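Long-range contacts in tetracycline Repressor, class A (PDB 5MRU), which represses transcription of the tetracycline resistance gene by binding its operator DNA, and loses affinity for that DNA when tetracycline binds: residues Pro69-Leu79 and Ala115-Phe125; Thr136-Ala144 and Ala186-Ile194. All blocks are in the same frame, centred on the assembly; numbering follows the deposited sequence.

Both contacts pair antiparallel helices of the helical C-terminal domain, and neither has a hydrogen bond across it, yet their places differ. Contact 1, residues 69-79 with 115-125, has its centre about 19 Å from the centre of the chain and is partly buried: aromatic rings meet at steep angles, aspartates and a capped helix start border them, and Gln116 reaches the drug. Contact 2, residues 136-144 with 186-194, has its centre about 13 Å from that of the chain and is buried, with one phenylalanine wedged between helix turns and the second subunit close by. The two buried areas are 528 and 401 Å². Leu79 CB and Ile137 CD1, 3.8 Å apart, join the contacts directly.

Contact 1 of 2, residues Pro69-Leu79 and Ala115-Phe125. With TDC (5a,6-anhydrotetracycline), chain B.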
loop_
_atom_site.group_PDB
_atom_site.type_symbol
_atom_site.label_atom_id
_atom_site.label_comp_id
_atom_site.label_asym_id
_atom_site.label_seq_id
_atom_site.Cartn_x
_atom_site.Cartn_y
_atom_site.Cartn_z
ATOM N N PRO A 69 19.885 3.143 -13.192
ATOM C CA PRO A 69 21.159 3.736 -12.701
ATOM C C PRO A 69 22.038 4.490 -13.731
ATOM O O PRO A 69 21.812 4.422 -14.948
ATOM C CB PRO A 69 21.918 2.514 -12.151
ATOM C CG PRO A 69 20.824 1.570 -11.737
ATOM C CD PRO A 69 19.779 1.719 -12.801
ATOM N N ARG A 70 23.062 5.165 -13.204
ATOM C CA ARG A 70 23.919 6.103 -13.957
ATOM C C ARG A 70 25.248 6.258 -13.246
ATOM O O ARG A 70 25.267 6.288 -12.027
ATOM C CB ARG A 70 23.209 7.458 -14.022
ATOM C CG ARG A 70 22.361 7.767 -12.781
ATOM C CD ARG A 70 21.537 9.039 -12.937
ATOM N NE ARG A 70 20.141 8.757 -13.263
ATOM C CZ ARG A 70 19.138 9.636 -13.204
ATOM N NH1 ARG A 70 19.366 10.897 -12.843
ATOM N NH2 ARG A 70 17.890 9.247 -13.516
ATOM N N ALA A 71 26.348 6.377 -13.987
ATOM C CA ALA A 71 27.699 6.427 -13.382
ATOM C C ALA A 71 27.766 7.316 -12.138
ATOM O O ALA A 71 28.335 6.919 -11.120
ATOM C CB ALA A 71 28.749 6.875 -14.401
ATOM N N ASP A 72 27.180 8.508 -12.236
ATOM C CA ASP A 72 27.123 9.473 -11.122
ATOM C C ASP A 72 26.359 8.998 -9.854
ATOM O O ASP A 72 26.540 9.553 -8.766
ATOM C CB ASP A 72 26.538 10.797 -11.619
ATOM C CG ASP A 72 25.228 10.613 -12.365
ATOM O OD1 ASP A 72 24.581 9.560 -12.196
ATOM O OD2 ASP A 72 24.841 11.515 -13.128
ATOM N N ASP A 73 25.498 7.994 -9.991
ATOM C CA ASP A 73 24.830 7.397 -8.831
ATOM C C ASP A 73 25.802 6.707 -7.858
ATOM O O ASP A 73 26.815 6.149 -8.269
ATOM C CB ASP A 73 23.771 6.376 -9.288
ATOM C CG ASP A 73 22.340 6.829 -9.005
ATOM O OD1 ASP A 73 22.094 7.357 -7.897
ATOM O OD2 ASP A 73 21.453 6.623 -9.872
ATOM N N ASP A 74 25.502 6.793 -6.564
ATOM C CA ASP A 74 25.984 5.826 -5.579
ATOM C C ASP A 74 24.721 5.089 -5.094
ATOM O O ASP A 74 23.581 5.458 -5.471
ATOM C CB ASP A 74 26.758 6.507 -4.430
ATOM C CG ASP A 74 25.896 6.766 -3.182
ATOM O OD1 ASP A 74 24.904 7.539 -3.276
ATOM O OD2 ASP A 74 26.210 6.197 -2.107
ATOM N N TRP A 75 24.890 4.059 -4.261
ATOM C CA TRP A 75 23.732 3.221 -3.886
ATOM C C TRP A 75 22.626 4.002 -3.143
ATOM O O TRP A 75 21.481 3.957 -3.559
ATOM C CB TRP A 75 24.158 1.909 -3.176
ATOM C CG TRP A 75 24.592 1.999 -1.748
ATOM C CD1 TRP A 75 25.859 2.096 -1.293
ATOM C CD2 TRP A 75 23.754 1.944 -0.591
ATOM N NE1 TRP A 75 25.874 2.123 0.080
ATOM C CE2 TRP A 75 24.588 2.039 0.532
ATOM C CE3 TRP A 75 22.379 1.847 -0.398
ATOM C CZ2 TRP A 75 24.092 2.025 1.827
ATOM C CZ3 TRP A 75 21.891 1.846 0.881
ATOM C CH2 TRP A 75 22.736 1.934 1.975
ATOM N N ARG A 76 22.978 4.746 -2.096
ATOM C CA ARG A 76 22.016 5.590 -1.380
ATOM C C ARG A 76 21.258 6.471 -2.348
ATOM O O ARG A 76 20.040 6.460 -2.358
ATOM C CB ARG A 76 22.702 6.499 -0.356
ATOM C CG ARG A 76 22.842 5.903 1.034
ATOM C CD ARG A 76 23.696 6.804 1.916
ATOM N NE ARG A 76 24.296 6.067 3.026
ATOM C CZ ARG A 76 23.658 5.706 4.140
ATOM N NH1 ARG A 76 22.372 6.017 4.303
ATOM N NH2 ARG A 76 24.309 5.025 5.094
ATOM N N SER A 77 21.997 7.242 -3.148
ATOM C CA SER A 77 21.399 8.224 -4.047
ATOM C C SER A 77 20.493 7.570 -5.084
ATOM O O SER A 77 19.503 8.169 -5.471
ATOM C CB SER A 77 22.473 9.031 -4.753
ATOM O OG SER A 77 23.082 8.249 -5.755
ATOM N N PHE A 78 20.825 6.350 -5.515
ATOM C CA PHE A 78 19.974 5.592 -6.445
ATOM C C PHE A 78 18.655 5.106 -5.826
ATOM O O PHE A 78 17.581 5.330 -6.386
ATOM C CB PHE A 78 20.712 4.377 -7.012
ATOM C CG PHE A 78 19.796 3.386 -7.655
ATOM C CD1 PHE A 78 19.139 3.702 -8.831
ATOM C CD2 PHE A 78 19.531 2.164 -7.059
ATOM C CE1 PHE A 78 18.236 2.815 -9.410
ATOM C CE2 PHE A 78 18.634 1.269 -7.638
ATOM C CZ PHE A 78 17.983 1.597 -8.817
ATOM N N LEU A 79 18.736 4.399 -4.702
ATOM C CA LEU A 79 17.530 3.919 -4.025
ATOM C C LEU A 79 16.613 5.045 -3.591
ATOM O O LEU A 79 15.373 4.893 -3.642
ATOM C CB LEU A 79 17.863 3.108 -2.782
ATOM C CG LEU A 79 18.572 1.785 -3.017
ATOM C CD1 LEU A 79 19.071 1.219 -1.685
ATOM C CD2 LEU A 79 17.731 0.768 -3.757
ATOM N N ALA A 115 19.276 -4.598 -14.254
ATOM C CA ALA A 115 20.330 -3.584 -14.128
ATOM C C ALA A 115 20.394 -2.976 -12.727
ATOM O O ALA A 115 21.483 -2.640 -12.243
ATOM C CB ALA A 115 20.127 -2.486 -15.158
ATOM N N GLN A 116 19.219 -2.830 -12.099
ATOM C CA GLN A 116 19.090 -2.287 -10.743
ATOM C C GLN A 116 19.901 -3.136 -9.781
ATOM O O GLN A 116 20.800 -2.639 -9.090
ATOM C CB GLN A 116 17.616 -2.238 -10.288
ATOM C CG GLN A 116 16.708 -1.377 -11.156
ATOM C CD GLN A 116 15.418 -0.956 -10.457
ATOM O OE1 GLN A 116 15.411 -0.695 -9.254
ATOM N NE2 GLN A 116 14.322 -0.864 -11.213
ATOM N N LEU A 117 19.592 -4.425 -9.765
ATOM C CA LEU A 117 20.367 -5.415 -9.001
ATOM C C LEU A 117 21.899 -5.396 -9.209
ATOM O O LEU A 117 22.655 -5.110 -8.268
ATOM C CB LEU A 117 19.834 -6.811 -9.324
ATOM C CG LEU A 117 18.919 -7.434 -8.272
ATOM C CD1 LEU A 117 17.597 -7.880 -8.886
ATOM C CD2 LEU A 117 19.671 -8.582 -7.585
ATOM N N ARG A 118 22.336 -5.696 -10.436
ATOM C CA ARG A 118 23.764 -5.818 -10.771
ATOM C C ARG A 118 24.532 -4.558 -10.397
ATOM O O ARG A 118 25.762 -4.573 -10.368
ATOM C CB ARG A 118 23.966 -6.131 -12.262
ATOM N N PHE A 119 23.801 -3.473 -10.142
ATOM C CA PHE A 119 24.357 -2.281 -9.524
ATOM C C PHE A 119 24.486 -2.445 -8.007
ATOM O O PHE A 119 25.532 -2.155 -7.447
ATOM C CB PHE A 119 23.487 -1.065 -9.860
ATOM C CG PHE A 119 23.952 0.208 -9.217
ATOM C CD1 PHE A 119 25.043 0.893 -9.719
ATOM C CD2 PHE A 119 23.297 0.719 -8.117
ATOM C CE1 PHE A 119 25.476 2.070 -9.134
ATOM C CE2 PHE A 119 23.721 1.892 -7.526
ATOM C CZ PHE A 119 24.815 2.571 -8.032
ATOM N N LEU A 120 23.424 -2.886 -7.336
ATOM C CA LEU A 120 23.458 -2.972 -5.880
ATOM C C LEU A 120 24.427 -4.054 -5.418
ATOM O O LEU A 120 25.182 -3.865 -4.450
ATOM C CB LEU A 120 22.074 -3.225 -5.324
ATOM C CG LEU A 120 21.016 -2.118 -5.584
ATOM C CD1 LEU A 120 19.611 -2.690 -5.508
ATOM C CD2 LEU A 120 21.130 -0.925 -4.641
ATOM N N CYS A 121 24.438 -5.182 -6.120
ATOM C CA CYS A 121 25.463 -6.197 -5.875
ATOM C C CYS A 121 26.847 -5.614 -6.102
ATOM O O CYS A 121 27.731 -5.769 -5.268
ATOM C CB CYS A 121 25.228 -7.421 -6.750
ATOM S SG CYS A 121 23.664 -8.223 -6.334
ATOM N N GLU A 122 27.020 -4.916 -7.219
ATOM C CA GLU A 122 28.251 -4.174 -7.481
ATOM C C GLU A 122 28.694 -3.398 -6.245
ATOM O O GLU A 122 29.878 -3.360 -5.926
ATOM C CB GLU A 122 28.058 -3.182 -8.641
ATOM C CG GLU A 122 29.213 -3.150 -9.626
ATOM C CD GLU A 122 29.348 -4.448 -10.394
ATOM O OE1 GLU A 122 28.286 -5.021 -10.765
ATOM O OE2 GLU A 122 30.509 -4.882 -10.613
ATOM N N ALA A 123 27.731 -2.774 -5.566
ATOM C CA ALA A 123 28.015 -1.844 -4.471
ATOM C C ALA A 123 28.174 -2.459 -3.065
ATOM O O ALA A 123 28.594 -1.754 -2.138
ATOM C CB ALA A 123 26.970 -0.747 -4.445
ATOM N N GLY A 124 27.839 -3.739 -2.896
ATOM C CA GLY A 124 28.174 -4.467 -1.646
ATOM C C GLY A 124 27.052 -5.181 -0.901
ATOM O O GLY A 124 27.253 -5.668 0.219
ATOM N N PHE A 125 25.871 -5.241 -1.506
ATOM C CA PHE A 125 24.762 -6.011 -0.948
ATOM C C PHE A 125 24.758 -7.453 -1.450
ATOM O O PHE A 125 25.101 -7.701 -2.601
ATOM C CB PHE A 125 23.447 -5.351 -1.337
ATOM C CG PHE A 125 23.096 -4.190 -0.480
ATOM C CD1 PHE A 125 22.476 -4.392 0.743
ATOM C CD2 PHE A 125 23.390 -2.895 -0.884
ATOM C CE1 PHE A 125 22.148 -3.329 1.552
ATOM C CE2 PHE A 125 23.060 -1.816 -0.082
ATOM C CZ PHE A 125 22.438 -2.036 1.140
HETATM O O12 TDC B . 7.093 -2.459 -8.575
HETATM C C12 TDC B . 8.335 -2.681 -8.605
HETATM C C1B TDC B . 8.852 -4.061 -8.468
HETATM C C11 TDC B . 7.949 -5.109 -8.371
HETATM O O11 TDC B . 6.582 -4.875 -8.383
HETATM C C1A TDC B . 8.391 -6.415 -8.250
HETATM C C10 TDC B . 7.479 -7.455 -8.150
HETATM O O10 TDC B . 6.106 -7.258 -8.154
HETATM C C9 TDC B . 7.966 -8.835 -8.032
HETATM C C8 TDC B . 9.327 -9.058 -8.030
HETATM C C7 TDC B . 10.201 -7.989 -8.132
HETATM C C61 TDC B . 9.763 -6.672 -8.240
HETATM C C6 TDC B . 10.677 -5.597 -8.342
HETATM C C62 TDC B . 12.166 -5.781 -8.336
HETATM C C51 TDC B . 10.222 -4.288 -8.464
HETATM C C5 TDC B . 11.212 -3.140 -8.555
HETATM C C1C TDC B . 9.333 -1.585 -8.853
HETATM C C1 TDC B . 9.787 -1.598 -10.317
HETATM O O1 TDC B . 9.254 -2.369 -11.111
HETATM O O1C TDC B . 8.846 -0.325 -8.462
HETATM C C41 TDC B . 10.595 -1.818 -8.080
HETATM C C4 TDC B . 11.635 -0.661 -8.220
HETATM N N4 TDC B . 11.718 0.401 -7.146
HETATM C C43 TDC B . 10.415 0.812 -6.552
HETATM C C42 TDC B . 12.568 -0.181 -6.050
HETATM C C3 TDC B . 11.646 -0.078 -9.641
HETATM O O3 TDC B . 12.494 0.777 -9.856
HETATM C C2 TDC B . 10.791 -0.614 -10.674
HETATM C C21 TDC B . 10.905 -0.139 -12.063
HETATM O O21 TDC B . 11.802 0.657 -12.380
HETATM N N21 TDC B . 10.132 -0.644 -13.048
#
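Phe125 drives its ring edge onto one face of the Trp75 indole, a T-shaped pair with planes at 82° and Phe125 CE2 3.7 Å from Trp75 CE3. The indole is placed by a chi1 of 76°, which sets CG between the backbone N and the carbonyl carbon; the aliphatic CG of Arg76 lies over its opposite face. One turn further along helix 75-91, Phe78 makes a second aromatic pair: Phe119 presents an edge to its face in an offset edge-to-face arrangement, and Phe119 CE2 also lies 3.9 Å from Phe78 CB. Pro69 CB lies over one face of Phe119, toward the rim, while the backbone of Asp73 and Asp74 meets its edge. These rings fill the seam between helices 75-91 and 107-123 of the TetR ligand-binding domain; the short helical segments 75-79 and 115-123 run antiparallel at 153°. Asp74 is the N-cap of the first helix, its OD1 accepting from Ser77 N at 2.9 Å; a Schellman motif with Gly124 at positive phi ends the second. Deeper in, the methyl Leu120 CD2 packs 3.9 Å from Leu79 CD2. At the drug end, Gln116 extends beyond CG across the edge of Phe78, its amide plane nearly perpendicular to the ring, and donates from NE2 to O3 of 5a,6-anhydrotetracycline at 2.8 Å, beside the ligand's bonds to His64 and Asn82.

Contact 2 of 2, residues Thr136-Ala144 and Ala186-Ile194; sequences TISYFTVGA and AFEQGLAVI
Phe140 enters segment 186-194 of helix 183-199 as a knob into a hole formed by Phe187, Gly190, Leu191 and Ile194. Its chi1 of 174° puts CG opposite the backbone N and sends the ring across the gap between two segments that run antiparallel at 164°, with axes 10.7 Å apart. The leading rim meets main chain: Phe140 CZ lies 3.5 Å from Gly190 CA, where the hole has a glycine floor, and Phe140 CE2 lies 3.5 Å from Phe187 O, which is in the plane of the ring at its edge. That carbonyl already accepts from Leu191 N within its own helix.

The Phe140 and Phe187 rings are nearly parallel, 17° between planes, but with centroids 5.6 Å apart they are slid so far that they hardly overlap. The closest approach is Phe140 CE2 to Phe187 CD1 at 3.6 Å. Thr141 CG2 approaches Phe187 CE1 obliquely, and Ala144 CB comes to the edge of the same ring. At the root of Phe140, Ile194 turns its CD1 methyl against CB and CG, 3.7 Å from CG; its other branch, CG2, meets Ile137 CG1 at 3.8 Å.

Arg87 of helix 75-91 touches Thr141 and Phe187, while Thr136 packs on Gly190 of the second subunit: helices 127-153 and 183-199 are one subunit's share of the four-helix dimerisation bundle of TetR. Ser138, facing elsewhere on its helix, touches the drug. Across the pair, cohesion rests on shape and apolar contact, without hydrogen bonds; the hydroxyl of Thr136 is satisfied within its own helix, by Asn132 O.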
loop_
_atom_site.group_PDB
_atom_site.type_symbol
_atom_site.label_atom_id
_atom_site.label_comp_id
_atom_site.label_asym_id
_atom_site.label_seq_id
_atom_site.Cartn_x
_atom_site.Cartn_y
_atom_site.Cartn_z
ATOM N N THR A 136 11.146 -3.864 -0.414
ATOM C CA THR A 136 10.738 -3.141 0.772
ATOM C C THR A 136 10.420 -1.667 0.482
ATOM O O THR A 136 9.433 -1.120 0.961
ATOM C CB THR A 136 11.828 -3.276 1.835
ATOM O OG1 THR A 136 11.871 -4.639 2.302
ATOM C CG2 THR A 136 11.569 -2.347 2.988
ATOM N N ILE A 137 11.278 -1.042 -0.308
ATOM C CA ILE A 137 11.082 0.318 -0.768
ATOM C C ILE A 137 9.808 0.351 -1.574
ATOM O O ILE A 137 8.956 1.220 -1.379
ATOM C CB ILE A 137 12.287 0.808 -1.615
ATOM C CG1 ILE A 137 13.480 1.092 -0.708
ATOM C CG2 ILE A 137 11.964 2.077 -2.410
ATOM C CD1 ILE A 137 14.733 1.411 -1.456
ATOM N N SER A 138 9.674 -0.617 -2.465
ATOM C CA SER A 138 8.474 -0.783 -3.259
ATOM C C SER A 138 7.169 -0.909 -2.410
ATOM O O SER A 138 6.171 -0.187 -2.612
ATOM C CB SER A 138 8.692 -1.980 -4.161
ATOM O OG SER A 138 7.539 -2.255 -4.887
ATOM N N TYR A 139 7.192 -1.794 -1.430
ATOM C CA TYR A 139 6.045 -1.987 -0.547
ATOM C C TYR A 139 5.713 -0.760 0.268
ATOM O O TYR A 139 4.532 -0.419 0.417
ATOM C CB TYR A 139 6.274 -3.186 0.331
ATOM C CG TYR A 139 6.204 -4.454 -0.460
ATOM C CD1 TYR A 139 5.685 -4.470 -1.765
ATOM C CD2 TYR A 139 6.604 -5.642 0.093
ATOM C CE1 TYR A 139 5.583 -5.639 -2.485
ATOM C CE2 TYR A 139 6.510 -6.824 -0.616
ATOM C CZ TYR A 139 6.011 -6.817 -1.906
ATOM O OH TYR A 139 5.915 -8.011 -2.603
ATOM N N PHE A 140 6.751 -0.077 0.743
ATOM C CA PHE A 140 6.600 1.151 1.498
ATOM C C PHE A 140 5.956 2.244 0.662
ATOM O O PHE A 140 5.095 2.971 1.140
ATOM C CB PHE A 140 7.962 1.663 1.962
ATOM C CG PHE A 140 7.901 3.005 2.619
ATOM C CD1 PHE A 140 7.186 3.177 3.782
ATOM C CD2 PHE A 140 8.539 4.099 2.061
ATOM C CE1 PHE A 140 7.131 4.417 4.405
ATOM C CE2 PHE A 140 8.494 5.356 2.673
ATOM C CZ PHE A 140 7.785 5.515 3.846
ATOM N N THR A 141 6.419 2.373 -0.573
ATOM C CA THR A 141 6.010 3.468 -1.451
ATOM C C THR A 141 4.530 3.315 -1.841
ATOM O O THR A 141 3.698 4.211 -1.622
ATOM C CB THR A 141 6.891 3.472 -2.695
ATOM O OG1 THR A 141 8.258 3.419 -2.292
ATOM C CG2 THR A 141 6.691 4.717 -3.540
ATOM N N VAL A 142 4.194 2.138 -2.349
ATOM C CA VAL A 142 2.822 1.823 -2.748
ATOM C C VAL A 142 1.920 2.090 -1.525
ATOM O O VAL A 142 0.880 2.763 -1.616
ATOM C CB VAL A 142 2.749 0.354 -3.233
ATOM C CG1 VAL A 142 1.344 -0.068 -3.508
ATOM C CG2 VAL A 142 3.556 0.175 -4.497
ATOM N N GLY A 143 2.359 1.606 -0.362
ATOM C CA GLY A 143 1.625 1.834 0.873
ATOM C C GLY A 143 1.439 3.327 1.077
ATOM O O GLY A 143 0.295 3.797 1.191
ATOM N N ALA A 144 2.554 4.081 1.072
ATOM C CA ALA A 144 2.479 5.516 1.380
ATOM C C ALA A 144 1.536 6.235 0.394
ATOM O O ALA A 144 0.658 6.994 0.808
ATOM C CB ALA A 144 3.835 6.153 1.353
ATOM N N ALA A 186 6.563 12.734 5.591
ATOM C CA ALA A 186 6.273 11.362 6.030
ATOM C C ALA A 186 6.853 10.276 5.141
ATOM O O ALA A 186 7.352 9.263 5.620
ATOM C CB ALA A 186 4.785 11.183 6.117
ATOM N N PHE A 187 6.794 10.480 3.846
ATOM C CA PHE A 187 7.352 9.508 2.957
ATOM C C PHE A 187 8.828 9.592 3.054
ATOM O O PHE A 187 9.495 8.605 3.335
ATOM C CB PHE A 187 6.963 9.799 1.532
ATOM C CG PHE A 187 7.795 9.086 0.524
ATOM C CD1 PHE A 187 7.513 7.783 0.178
ATOM C CD2 PHE A 187 8.836 9.733 -0.102
ATOM C CE1 PHE A 187 8.268 7.121 -0.766
ATOM C CE2 PHE A 187 9.598 9.079 -1.059
ATOM C CZ PHE A 187 9.312 7.765 -1.392
ATOM N N GLU A 188 9.316 10.798 2.812
ATOM C CA GLU A 188 10.743 11.121 2.825
ATOM C C GLU A 188 11.461 10.622 4.080
ATOM O O GLU A 188 12.563 10.098 3.994
ATOM C CB GLU A 188 10.923 12.641 2.659
ATOM C CG GLU A 188 12.119 13.023 1.823
ATOM C CD GLU A 188 12.218 12.275 0.504
ATOM O OE1 GLU A 188 11.471 12.595 -0.438
ATOM O OE2 GLU A 188 13.099 11.397 0.397
ATOM N N GLN A 189 10.809 10.760 5.229
ATOM C CA GLN A 189 11.315 10.193 6.479
ATOM C C GLN A 189 11.342 8.667 6.473
ATOM O O GLN A 189 12.375 8.075 6.769
ATOM C CB GLN A 189 10.486 10.642 7.685
ATOM C CG GLN A 189 10.896 11.964 8.313
ATOM C CD GLN A 189 10.016 12.337 9.500
ATOM O OE1 GLN A 189 9.150 11.566 9.932
ATOM N NE2 GLN A 189 10.231 13.526 10.033
ATOM N N GLY A 190 10.216 8.019 6.170
ATOM C CA GLY A 190 10.178 6.563 6.245
ATOM C C GLY A 190 11.247 5.968 5.354
ATOM O O GLY A 190 11.878 4.970 5.695
ATOM N N LEU A 191 11.425 6.595 4.195
ATOM C CA LEU A 191 12.435 6.224 3.219
ATOM C C LEU A 191 13.838 6.418 3.789
ATOM O O LEU A 191 14.731 5.629 3.489
ATOM C CB LEU A 191 12.281 7.095 1.973
ATOM C CG LEU A 191 13.351 6.926 0.909
ATOM C CD1 LEU A 191 13.394 5.490 0.383
ATOM C CD2 LEU A 191 13.162 7.909 -0.225
ATOM N N ALA A 192 14.038 7.485 4.580
ATOM C CA ALA A 192 15.336 7.738 5.267
ATOM C C ALA A 192 15.666 6.604 6.238
ATOM O O ALA A 192 16.757 6.033 6.200
ATOM C CB ALA A 192 15.329 9.070 5.994
ATOM N N VAL A 193 14.700 6.259 7.083
ATOM C CA VAL A 193 14.825 5.118 7.983
ATOM C C VAL A 193 15.128 3.837 7.203
ATOM O O VAL A 193 15.997 3.041 7.560
ATOM C CB VAL A 193 13.531 4.918 8.764
ATOM C CG1 VAL A 193 13.595 3.633 9.574
ATOM C CG2 VAL A 193 13.260 6.122 9.640
ATOM N N ILE A 194 14.410 3.633 6.124
ATOM C CA ILE A 194 14.642 2.438 5.343
ATOM C C ILE A 194 16.062 2.382 4.815
ATOM O O ILE A 194 16.674 1.331 4.811
ATOM C CB ILE A 194 13.611 2.306 4.203
ATOM C CG1 ILE A 194 12.349 1.614 4.754
ATOM C CG2 ILE A 194 14.194 1.553 2.998
ATOM C CD1 ILE A 194 11.124 1.740 3.865
#